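Local structure of tumor necrosis factor ligand superfamily member 9 (Mus musculus, 6MKB) at residues Y60-N74 with D148-F162. The protein is a cytokine of the tumor necrosis factor family that binds the receptor TNFRSF9 (4-1BB) and induces proliferation of activated T-cells. Sequence-based numbering, arbitrary orientation.
With NA (sodium ion), chain O.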
ATOM      1  N   TYR B  60      10.441  -6.445  -8.756  1.00 44.05           N
ATOM      2  CA  TYR B  60       9.006  -6.602  -8.562  1.00 42.98           C
ATOM      3  C   TYR B  60       8.503  -5.655  -7.499  1.00 47.18           C
ATOM      4  O   TYR B  60       9.163  -5.458  -6.476  1.00 46.60           O
ATOM      5  CB  TYR B  60       8.646  -8.054  -8.140  1.00 43.66           C
ATOM      6  CG  TYR B  60       8.725  -9.086  -9.245  1.00 45.48           C
ATOM      7  CD1 TYR B  60       9.948  -9.641  -9.623  1.00 47.75           C
ATOM      8  CD2 TYR B  60       7.575  -9.537  -9.888  1.00 45.82           C
ATOM      9  CE1 TYR B  60      10.028 -10.593 -10.639  1.00 47.73           C
ATOM     10  CE2 TYR B  60       7.641 -10.498 -10.897  1.00 47.63           C
ATOM     11  CZ  TYR B  60       8.873 -11.012 -11.283  1.00 55.48           C
ATOM     12  OH  TYR B  60       8.951 -11.951 -12.288  1.00 51.11           O
ATOM     13  N   TYR B  61       7.315  -5.092  -7.730  1.00 42.47           N
ATOM     14  CA  TYR B  61       6.621  -4.298  -6.742  1.00 40.54           C
ATOM     15  C   TYR B  61       5.779  -5.304  -5.984  1.00 45.45           C
ATOM     16  O   TYR B  61       4.875  -5.898  -6.577  1.00 45.20           O
ATOM     17  CB  TYR B  61       5.791  -3.218  -7.428  1.00 40.86           C
ATOM     18  CG  TYR B  61       4.949  -2.359  -6.506  1.00 41.08           C
ATOM     19  CD1 TYR B  61       3.749  -2.833  -5.981  1.00 42.58           C
ATOM     20  CD2 TYR B  61       5.277  -1.030  -6.274  1.00 40.34           C
ATOM     21  CE1 TYR B  61       2.944  -2.031  -5.179  1.00 43.07           C
ATOM     22  CE2 TYR B  61       4.459  -0.210  -5.509  1.00 40.59           C
ATOM     23  CZ  TYR B  61       3.312  -0.723  -4.931  1.00 52.22           C
ATOM     24  OH  TYR B  61       2.507   0.082  -4.150  1.00 60.02           O
ATOM     25  N   VAL B  62       6.139  -5.604  -4.727  1.00 40.85           N
ATOM     26  CA  VAL B  62       5.412  -6.593  -3.932  1.00 39.10           C
ATOM     27  C   VAL B  62       4.526  -5.833  -2.971  1.00 44.45           C
ATOM     28  O   VAL B  62       4.957  -4.815  -2.413  1.00 45.00           O
ATOM     29  CB  VAL B  62       6.366  -7.580  -3.216  1.00 42.08           C
ATOM     30  CG1 VAL B  62       5.589  -8.769  -2.654  1.00 42.01           C
ATOM     31  CG2 VAL B  62       7.466  -8.059  -4.151  1.00 41.61           C
ATOM     32  N   PHE B  63       3.265  -6.273  -2.823  1.00 41.74           N
ATOM     33  CA  PHE B  63       2.309  -5.588  -1.958  1.00 39.89           C
ATOM     34  C   PHE B  63       1.558  -6.571  -1.077  1.00 44.10           C
ATOM     35  O   PHE B  63       1.335  -7.728  -1.443  1.00 43.27           O
ATOM     36  CB  PHE B  63       1.329  -4.717  -2.773  1.00 41.32           C
ATOM     37  CG  PHE B  63       0.448  -5.448  -3.762  1.00 43.07           C
ATOM     38  CD1 PHE B  63      -0.788  -5.972  -3.371  1.00 46.12           C
ATOM     39  CD2 PHE B  63       0.828  -5.579  -5.094  1.00 44.74           C
ATOM     40  CE1 PHE B  63      -1.592  -6.672  -4.280  1.00 46.74           C
ATOM     41  CE2 PHE B  63       0.009  -6.255  -6.007  1.00 47.90           C
ATOM     42  CZ  PHE B  63      -1.194  -6.792  -5.597  1.00 45.66           C
ATOM     43  N   LEU B  64       1.172  -6.064   0.104  1.00 41.75           N
ATOM     44  CA  LEU B  64       0.378  -6.693   1.147  1.00 39.89           C
ATOM     45  C   LEU B  64      -0.681  -5.726   1.582  1.00 45.05           C
ATOM     46  O   LEU B  64      -0.388  -4.541   1.772  1.00 41.57           O
ATOM     47  CB  LEU B  64       1.221  -7.083   2.358  1.00 39.02           C
ATOM     48  CG  LEU B  64       2.284  -8.164   2.183  1.00 44.55           C
ATOM     49  CD1 LEU B  64       3.224  -8.208   3.427  1.00 43.51           C
ATOM     50  CD2 LEU B  64       1.646  -9.540   1.956  1.00 47.09           C
ATOM     51  N   GLU B  65      -1.911  -6.223   1.760  1.00 44.39           N
ATOM     52  CA  GLU B  65      -2.995  -5.411   2.282  1.00 45.31           C
ATOM     53  C   GLU B  65      -3.755  -6.207   3.337  1.00 48.99           C
ATOM     54  O   GLU B  65      -4.388  -7.201   3.008  1.00 48.45           O
ATOM     55  CB  GLU B  65      -3.919  -4.925   1.177  1.00 47.42           C
ATOM     56  CG  GLU B  65      -4.963  -3.967   1.725  1.00 56.83           C
ATOM     57  CD  GLU B  65      -5.743  -3.204   0.683  1.00 69.03           C
ATOM     58  OE1 GLU B  65      -6.642  -2.434   1.088  1.00 66.14           O
ATOM     59  OE2 GLU B  65      -5.467  -3.374  -0.528  1.00 68.66           O
ATOM     60  N   LEU B  66      -3.604  -5.813   4.603  1.00 45.30           N
ATOM     61  CA  LEU B  66      -4.245  -6.436   5.741  1.00 44.94           C
ATOM     62  C   LEU B  66      -5.581  -5.788   5.999  1.00 49.71           C
ATOM     63  O   LEU B  66      -5.660  -4.564   6.146  1.00 48.71           O
ATOM     64  CB  LEU B  66      -3.369  -6.332   6.998  1.00 44.45           C
ATOM     65  CG  LEU B  66      -3.936  -6.928   8.313  1.00 48.27           C
ATOM     66  CD1 LEU B  66      -4.177  -8.442   8.190  1.00 48.33           C
ATOM     67  CD2 LEU B  66      -2.988  -6.668   9.481  1.00 47.99           C
ATOM     68  N   LYS B  67      -6.630  -6.618   6.050  1.00 47.28           N
ATOM     69  CA  LYS B  67      -7.973  -6.165   6.383  1.00 47.18           C
ATOM     70  C   LYS B  67      -8.421  -6.963   7.601  1.00 48.78           C
ATOM     71  O   LYS B  67      -8.722  -8.147   7.478  1.00 49.31           O
ATOM     72  CB  LYS B  67      -8.937  -6.253   5.195  1.00 48.51           C
ATOM     73  CG  LYS B  67      -8.573  -5.292   4.068  1.00 50.41           C
ATOM     74  CD  LYS B  67      -9.735  -5.146   3.111  1.00 61.14           C
ATOM     75  CE  LYS B  67      -9.370  -4.341   1.894  1.00 67.27           C
ATOM     76  NZ  LYS B  67     -10.449  -4.379   0.878  1.00 79.30           N
ATOM     77  N   LEU B  68      -8.315  -6.345   8.789  1.00 43.37           N
ATOM     78  CA  LEU B  68      -8.701  -6.946  10.063  1.00 44.02           C
ATOM     79  C   LEU B  68     -10.100  -6.583  10.381  1.00 47.55           C
ATOM     80  O   LEU B  68     -10.380  -5.400  10.592  1.00 48.58           O
ATOM     81  CB  LEU B  68      -7.809  -6.443  11.215  1.00 44.41           C
ATOM     82  CG  LEU B  68      -6.515  -7.097  11.543  1.00 47.95           C
ATOM     83  CD1 LEU B  68      -6.003  -6.500  12.830  1.00 48.56           C
ATOM     84  CD2 LEU B  68      -6.666  -8.600  11.691  1.00 48.92           C
ATOM     85  N   SER B  69     -10.970  -7.571  10.472  1.00 45.03           N
ATOM     86  CA  SER B  69     -12.377  -7.352  10.793  1.00 45.77           C
ATOM     87  C   SER B  69     -12.648  -7.658  12.259  1.00 52.84           C
ATOM     88  O   SER B  69     -12.314  -8.760  12.710  1.00 53.21           O
ATOM     89  CB  SER B  69     -13.263  -8.209   9.902  1.00 47.17           C
ATOM     90  OG  SER B  69     -13.149  -7.807   8.548  1.00 56.82           O
ATOM     91  N   PRO B  70     -13.284  -6.717  13.011  1.00 51.01           N
ATOM     92  CA  PRO B  70     -13.622  -7.011  14.420  1.00 50.67           C
ATOM     93  C   PRO B  70     -14.757  -8.003  14.502  1.00 53.72           C
ATOM     94  O   PRO B  70     -15.649  -7.970  13.651  1.00 54.82           O
ATOM     95  CB  PRO B  70     -14.024  -5.644  14.989  1.00 52.71           C
ATOM     96  CG  PRO B  70     -14.490  -4.856  13.817  1.00 56.72           C
ATOM     97  CD  PRO B  70     -13.747  -5.364  12.609  1.00 52.31           C
ATOM     98  N   THR B  71     -14.721  -8.901  15.496  1.00 49.82           N
ATOM     99  CA  THR B  71     -15.772  -9.911  15.670  1.00 49.92           C
ATOM    100  C   THR B  71     -16.813  -9.460  16.706  1.00 55.48           C
ATOM    101  O   THR B  71     -16.633  -8.423  17.359  1.00 58.13           O
ATOM    102  CB  THR B  71     -15.177 -11.254  16.068  1.00 49.89           C
ATOM    103  OG1 THR B  71     -14.579 -11.122  17.352  1.00 51.36           O
ATOM    104  CG2 THR B  71     -14.209 -11.802  15.040  1.00 39.67           C
ATOM    105  N   PHE B  72     -17.874 -10.258  16.880  1.00 49.59           N
ATOM    106  CA  PHE B  72     -18.937 -10.013  17.857  1.00 49.43           C
ATOM    107  C   PHE B  72     -18.372  -9.753  19.264  1.00 58.97           C
ATOM    108  O   PHE B  72     -18.868  -8.850  19.949  1.00 61.85           O
ATOM    109  CB  PHE B  72     -19.915 -11.205  17.901  1.00 50.67           C
ATOM    110  CG  PHE B  72     -21.089 -10.987  18.824  1.00 52.79           C
ATOM    111  CD1 PHE B  72     -22.221 -10.296  18.391  1.00 55.12           C
ATOM    112  CD2 PHE B  72     -21.061 -11.450  20.135  1.00 53.41           C
ATOM    113  CE1 PHE B  72     -23.296 -10.072  19.251  1.00 54.49           C
ATOM    114  CE2 PHE B  72     -22.116 -11.189  20.999  1.00 55.94           C
ATOM    115  CZ  PHE B  72     -23.229 -10.507  20.548  1.00 53.72           C
ATOM    116  N   THR B  73     -17.361 -10.546  19.704  1.00 55.30           N
ATOM    117  CA  THR B  73     -16.772 -10.455  21.049  1.00 55.28           C
ATOM    118  C   THR B  73     -15.878  -9.225  21.232  1.00 59.41           C
ATOM    119  O   THR B  73     -15.470  -8.943  22.373  1.00 60.06           O
ATOM    120  CB  THR B  73     -15.973 -11.728  21.368  1.00 61.18           C
ATOM    121  OG1 THR B  73     -14.992 -11.943  20.350  1.00 60.51           O
ATOM    122  CG2 THR B  73     -16.861 -12.957  21.536  1.00 58.24           C
ATOM    123  N   ASN B  74     -15.542  -8.514  20.123  1.00 54.73           N
ATOM    124  CA  ASN B  74     -14.674  -7.338  20.168  1.00 53.96           C
ATOM    125  C   ASN B  74     -15.419  -6.116  20.721  1.00 59.25           C
ATOM    126  O   ASN B  74     -16.370  -5.659  20.097  1.00 59.61           O
ATOM    127  CB  ASN B  74     -14.119  -7.027  18.773  1.00 53.74           C
ATOM    128  CG  ASN B  74     -12.930  -6.084  18.760  1.00 78.36           C
ATOM    129  OD1 ASN B  74     -12.770  -5.193  19.600  1.00 69.09           O
ATOM    130  ND2 ASN B  74     -12.056  -6.258  17.795  1.00 69.25           N
ATOM    131  N   ASP B 148     -11.227 -11.876  18.934  1.00 50.75           N
ATOM    132  CA  ASP B 148     -11.781 -10.551  18.732  1.00 49.09           C
ATOM    133  C   ASP B 148     -11.501  -9.972  17.332  1.00 50.21           C
ATOM    134  O   ASP B 148     -12.078  -8.951  16.980  1.00 48.78           O
ATOM    135  CB  ASP B 148     -11.299  -9.601  19.855  1.00 51.60           C
ATOM    136  CG  ASP B 148     -12.004  -9.841  21.200  1.00 64.51           C
ATOM    137  OD1 ASP B 148     -12.690 -10.908  21.349  1.00 62.72           O
ATOM    138  OD2 ASP B 148     -11.894  -8.963  22.097  1.00 69.13           O
ATOM    139  N   TRP B 149     -10.678 -10.637  16.521  1.00 47.19           N
ATOM    140  CA  TRP B 149     -10.381 -10.198  15.154  1.00 45.99           C
ATOM    141  C   TRP B 149     -10.375 -11.379  14.230  1.00 50.10           C
ATOM    142  O   TRP B 149     -10.084 -12.493  14.660  1.00 50.73           O
ATOM    143  CB  TRP B 149      -9.036  -9.462  15.062  1.00 44.07           C
ATOM    144  CG  TRP B 149      -8.964  -8.184  15.848  1.00 45.06           C
ATOM    145  CD1 TRP B 149      -8.487  -8.031  17.111  1.00 48.81           C
ATOM    146  CD2 TRP B 149      -9.391  -6.881  15.417  1.00 44.15           C
ATOM    147  NE1 TRP B 149      -8.544  -6.709  17.480  1.00 48.78           N
ATOM    148  CE2 TRP B 149      -9.092  -5.978  16.457  1.00 49.17           C
ATOM    149  CE3 TRP B 149      -9.946  -6.378  14.222  1.00 44.82           C
ATOM    150  CZ2 TRP B 149      -9.345  -4.595  16.351  1.00 48.25           C
ATOM    151  CZ3 TRP B 149     -10.174  -5.011  14.101  1.00 46.11           C
ATOM    152  CH2 TRP B 149      -9.877  -4.135  15.158  1.00 47.42           C
ATOM    153  N   GLU B 150     -10.676 -11.140  12.948  1.00 45.80           N
ATOM    154  CA  GLU B 150     -10.719 -12.193  11.941  1.00 45.47           C
ATOM    155  C   GLU B 150     -10.348 -11.650  10.564  1.00 49.63           C
ATOM    156  O   GLU B 150     -10.387 -10.432  10.325  1.00 48.31           O
ATOM    157  CB  GLU B 150     -12.132 -12.832  11.890  1.00 47.56           C
ATOM    158  CG  GLU B 150     -13.197 -11.925  11.281  1.00 51.47           C
ATOM    159  CD  GLU B 150     -14.613 -12.449  11.200  1.00 62.31           C
ATOM    160  OE1 GLU B 150     -15.540 -11.612  11.159  1.00 65.74           O
ATOM    161  OE2 GLU B 150     -14.806 -13.686  11.177  1.00 66.48           O
ATOM    162  N   LEU B 151      -9.996 -12.578   9.663  1.00 46.38           N
ATOM    163  CA  LEU B 151      -9.741 -12.303   8.257  1.00 46.32           C
ATOM    164  C   LEU B 151     -10.881 -12.933   7.522  1.00 52.59           C
ATOM    165  O   LEU B 151     -10.973 -14.156   7.518  1.00 54.81           O
ATOM    166  CB  LEU B 151      -8.373 -12.844   7.755  1.00 45.76           C
ATOM    167  CG  LEU B 151      -7.089 -12.442   8.478  1.00 49.13           C
ATOM    168  CD1 LEU B 151      -5.886 -12.887   7.665  1.00 48.93           C
ATOM    169  CD2 LEU B 151      -7.017 -10.939   8.717  1.00 48.42           C
ATOM    170  N   SER B 152     -11.807 -12.133   6.993  1.00 48.91           N
ATOM    171  CA  SER B 152     -12.964 -12.690   6.314  1.00 50.39           C
ATOM    172  C   SER B 152     -13.342 -11.964   5.030  1.00 56.31           C
ATOM    173  O   SER B 152     -13.040 -10.798   4.856  1.00 55.99           O
ATOM    174  CB  SER B 152     -14.168 -12.686   7.251  1.00 54.09           C
ATOM    175  OG  SER B 152     -14.536 -11.375   7.651  1.00 58.52           O
ATOM    176  N   TYR B 153     -14.046 -12.664   4.155  1.00 55.58           N
ATOM    177  CA  TYR B 153     -14.656 -12.125   2.953  1.00 56.37           C
ATOM    178  C   TYR B 153     -15.959 -11.403   3.411  1.00 61.92           C
ATOM    179  O   TYR B 153     -16.591 -11.913   4.338  1.00 62.57           O
ATOM    180  CB  TYR B 153     -14.940 -13.273   1.969  1.00 58.29           C
ATOM    181  CG  TYR B 153     -15.650 -12.810   0.719  1.00 61.28           C
ATOM    182  CD1 TYR B 153     -14.934 -12.341  -0.376  1.00 62.45           C
ATOM    183  CD2 TYR B 153     -17.043 -12.790   0.649  1.00 63.17           C
ATOM    184  CE1 TYR B 153     -15.583 -11.865  -1.509  1.00 65.69           C
ATOM    185  CE2 TYR B 153     -17.701 -12.310  -0.478  1.00 65.19           C
ATOM    186  CZ  TYR B 153     -16.965 -11.849  -1.555  1.00 72.90           C
ATOM    187  OH  TYR B 153     -17.583 -11.360  -2.674  1.00 79.51           O
ATOM    188  N   PRO B 154     -16.361 -10.207   2.901  1.00 58.07           N
ATOM    189  CA  PRO B 154     -15.833  -9.457   1.744  1.00 56.54           C
ATOM    190  C   PRO B 154     -14.683  -8.483   2.029  1.00 57.04           C
ATOM    191  O   PRO B 154     -14.167  -7.916   1.074  1.00 57.40           O
ATOM    192  CB  PRO B 154     -17.084  -8.729   1.223  1.00 59.22           C
ATOM    193  CG  PRO B 154     -17.882  -8.441   2.454  1.00 63.06           C
ATOM    194  CD  PRO B 154     -17.621  -9.600   3.394  1.00 59.27           C
ATOM    195  N   ASN B 155     -14.253  -8.306   3.287  1.00 52.26           N
ATOM    196  CA  ASN B 155     -13.096  -7.448   3.584  1.00 50.88           C
ATOM    197  C   ASN B 155     -11.854  -8.326   3.522  1.00 53.90           C
ATOM    198  O   ASN B 155     -11.259  -8.675   4.553  1.00 52.20           O
ATOM    199  CB  ASN B 155     -13.234  -6.766   4.951  1.00 53.94           C
ATOM    200  CG  ASN B 155     -14.445  -5.905   5.085  1.00 73.05           C
ATOM    201  OD1 ASN B 155     -14.779  -5.129   4.188  1.00 73.46           O
ATOM    202  ND2 ASN B 155     -15.123  -6.027   6.216  1.00 63.42           N
ATOM    203  N   THR B 156     -11.506  -8.738   2.301  1.00 50.74           N
ATOM    204  CA  THR B 156     -10.456  -9.705   2.075  1.00 50.37           C
ATOM    205  C   THR B 156      -9.049  -9.113   1.993  1.00 53.55           C
ATOM    206  O   THR B 156      -8.769  -8.236   1.185  1.00 53.78           O
ATOM    207  CB  THR B 156     -10.740 -10.518   0.816  1.00 55.86           C
ATOM    208  OG1 THR B 156     -12.130 -10.437   0.523  1.00 56.76           O
ATOM    209  CG2 THR B 156     -10.327 -11.960   0.966  1.00 55.66           C
ATOM    210  N   THR B 157      -8.160  -9.680   2.811  1.00 47.93           N
ATOM    211  CA  THR B 157      -6.731  -9.439   2.857  1.00 46.00           C
ATOM    212  C   THR B 157      -6.156  -9.937   1.504  1.00 48.27           C
ATOM    213  O   THR B 157      -6.625 -10.934   0.944  1.00 47.76           O
ATOM    214  CB  THR B 157      -6.185 -10.166   4.107  1.00 47.59           C
ATOM    215  OG1 THR B 157      -6.657  -9.480   5.276  1.00 42.76           O
ATOM    216  CG2 THR B 157      -4.647 -10.323   4.126  1.00 38.94           C
ATOM    217  N   SER B 158      -5.204  -9.198   0.960  1.00 43.41           N
ATOM    218  CA  SER B 158      -4.622  -9.537  -0.326  1.00 42.45           C
ATOM    219  C   SER B 158      -3.096  -9.482  -0.295  1.00 44.86           C
ATOM    220  O   SER B 158      -2.470  -8.849   0.563  1.00 43.10           O
ATOM    221  CB  SER B 158      -5.152  -8.610  -1.414  1.00 46.38           C
ATOM    222  OG  SER B 158      -4.793  -7.259  -1.145  1.00 57.84           O
ATOM    223  N   PHE B 159      -2.509 -10.207  -1.229  1.00 42.09           N
ATOM    224  CA  PHE B 159      -1.085 -10.273  -1.437  1.00 41.80           C
ATOM    225  C   PHE B 159      -0.862 -10.430  -2.924  1.00 46.31           C
ATOM    226  O   PHE B 159      -1.613 -11.145  -3.594  1.00 44.45           O
ATOM    227  CB  PHE B 159      -0.485 -11.417  -0.612  1.00 43.42           C
ATOM    228  CG  PHE B 159       0.752 -12.123  -1.110  1.00 44.99           C
ATOM    229  CD1 PHE B 159       1.952 -11.430  -1.273  1.00 48.87           C
ATOM    230  CD2 PHE B 159       0.757 -13.507  -1.280  1.00 46.45           C
ATOM    231  CE1 PHE B 159       3.110 -12.095  -1.711  1.00 50.47           C
ATOM    232  CE2 PHE B 159       1.923 -14.179  -1.665  1.00 49.99           C
ATOM    233  CZ  PHE B 159       3.089 -13.469  -1.890  1.00 48.94           C
ATOM    234  N   GLY B 160       0.135  -9.723  -3.429  1.00 43.97           N
ATOM    235  CA  GLY B 160       0.507  -9.818  -4.833  1.00 44.81           C
ATOM    236  C   GLY B 160       1.812  -9.137  -5.178  1.00 48.47           C
ATOM    237  O   GLY B 160       2.559  -8.714  -4.292  1.00 46.99           O
ATOM    238  N   LEU B 161       2.081  -9.039  -6.479  1.00 46.09           N
ATOM    239  CA  LEU B 161       3.280  -8.422  -7.052  1.00 46.26           C
ATOM    240  C   LEU B 161       3.094  -8.180  -8.521  1.00 50.32           C
ATOM    241  O   LEU B 161       2.132  -8.671  -9.128  1.00 51.00           O
ATOM    242  CB  LEU B 161       4.599  -9.235  -6.824  1.00 46.19           C
ATOM    243  CG  LEU B 161       4.600 -10.790  -6.890  1.00 50.77           C
ATOM    244  CD1 LEU B 161       4.100 -11.315  -8.186  1.00 51.59           C
ATOM    245  CD2 LEU B 161       5.974 -11.314  -6.732  1.00 50.76           C
ATOM    246  N   PHE B 162       4.006  -7.389  -9.083  1.00 46.45           N
ATOM    247  CA  PHE B 162       4.075  -7.114 -10.495  1.00 47.39           C
ATOM    248  C   PHE B 162       5.501  -6.823 -10.919  1.00 49.63           C
ATOM    249  O   PHE B 162       6.241  -6.188 -10.183  1.00 48.74           O
ATOM    250  CB  PHE B 162       3.129  -6.004 -10.944  1.00 50.73           C
ATOM    251  CG  PHE B 162       2.992  -4.724 -10.179  1.00 53.36           C
ATOM    252  CD1 PHE B 162       3.823  -3.644 -10.453  1.00 58.73           C
ATOM    253  CD2 PHE B 162       1.902  -4.516  -9.323  1.00 55.15           C
ATOM    254  CE1 PHE B 162       3.600  -2.394  -9.834  1.00 60.19           C
ATOM    255  CE2 PHE B 162       1.685  -3.272  -8.705  1.00 56.82           C
ATOM    256  CZ  PHE B 162       2.518  -2.215  -8.980  1.00 55.66           C
TER
HETATM  257 NA    NA O 408     -11.294  -9.095   7.089  1.00 92.59          NA
HETATM  258  O   HOH W   1      -3.767  -4.638  -2.248  1.00 49.36           O
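Y61 and F162 lay their rings almost parallel, the planes 5° apart but slid so that overlap is slight; F162 CZ stands 3.3 Å from Y61 CD1 over one face of the tyrosine. F63 CG sits between its backbone N and carbonyl carbon (chi1 62°), which lays the ring over G160, its partner in a hydrogen-bonded pair, with G160 CA 3.8 Å from the ring centroid. Backbone ladders join 61-65 to 158-162 and resume where S69 pairs with E150. Between them residues 151-157 leave the ladder as a loop, and T157 OG1 stands in for a backbone carbonyl, accepting from K67 N at 3.0 Å. A sodium ion sits between this loop and strand 60-70, bound by K67 O, S69 OG at 2.7 Å and N155 O at 2.6 Å. Beyond it, W149 lies between L68 CD1 on one face and N74 ND2 on the other. The same ND2 donates to D148 O (2.8 Å), which T71 N reaches from the opposite face of the carbonyl plane, while T73 OG1 donates to D148 OD1. F162 stacks on F162 of the second subunit, and Y61 meets F63 of the second subunit. The chemistry thus divides this TNF-homology strand pair: the rings of Y61, F63 and F162 face the second subunit, W149 packs within the chain, and sodium spans the interruption in pairing.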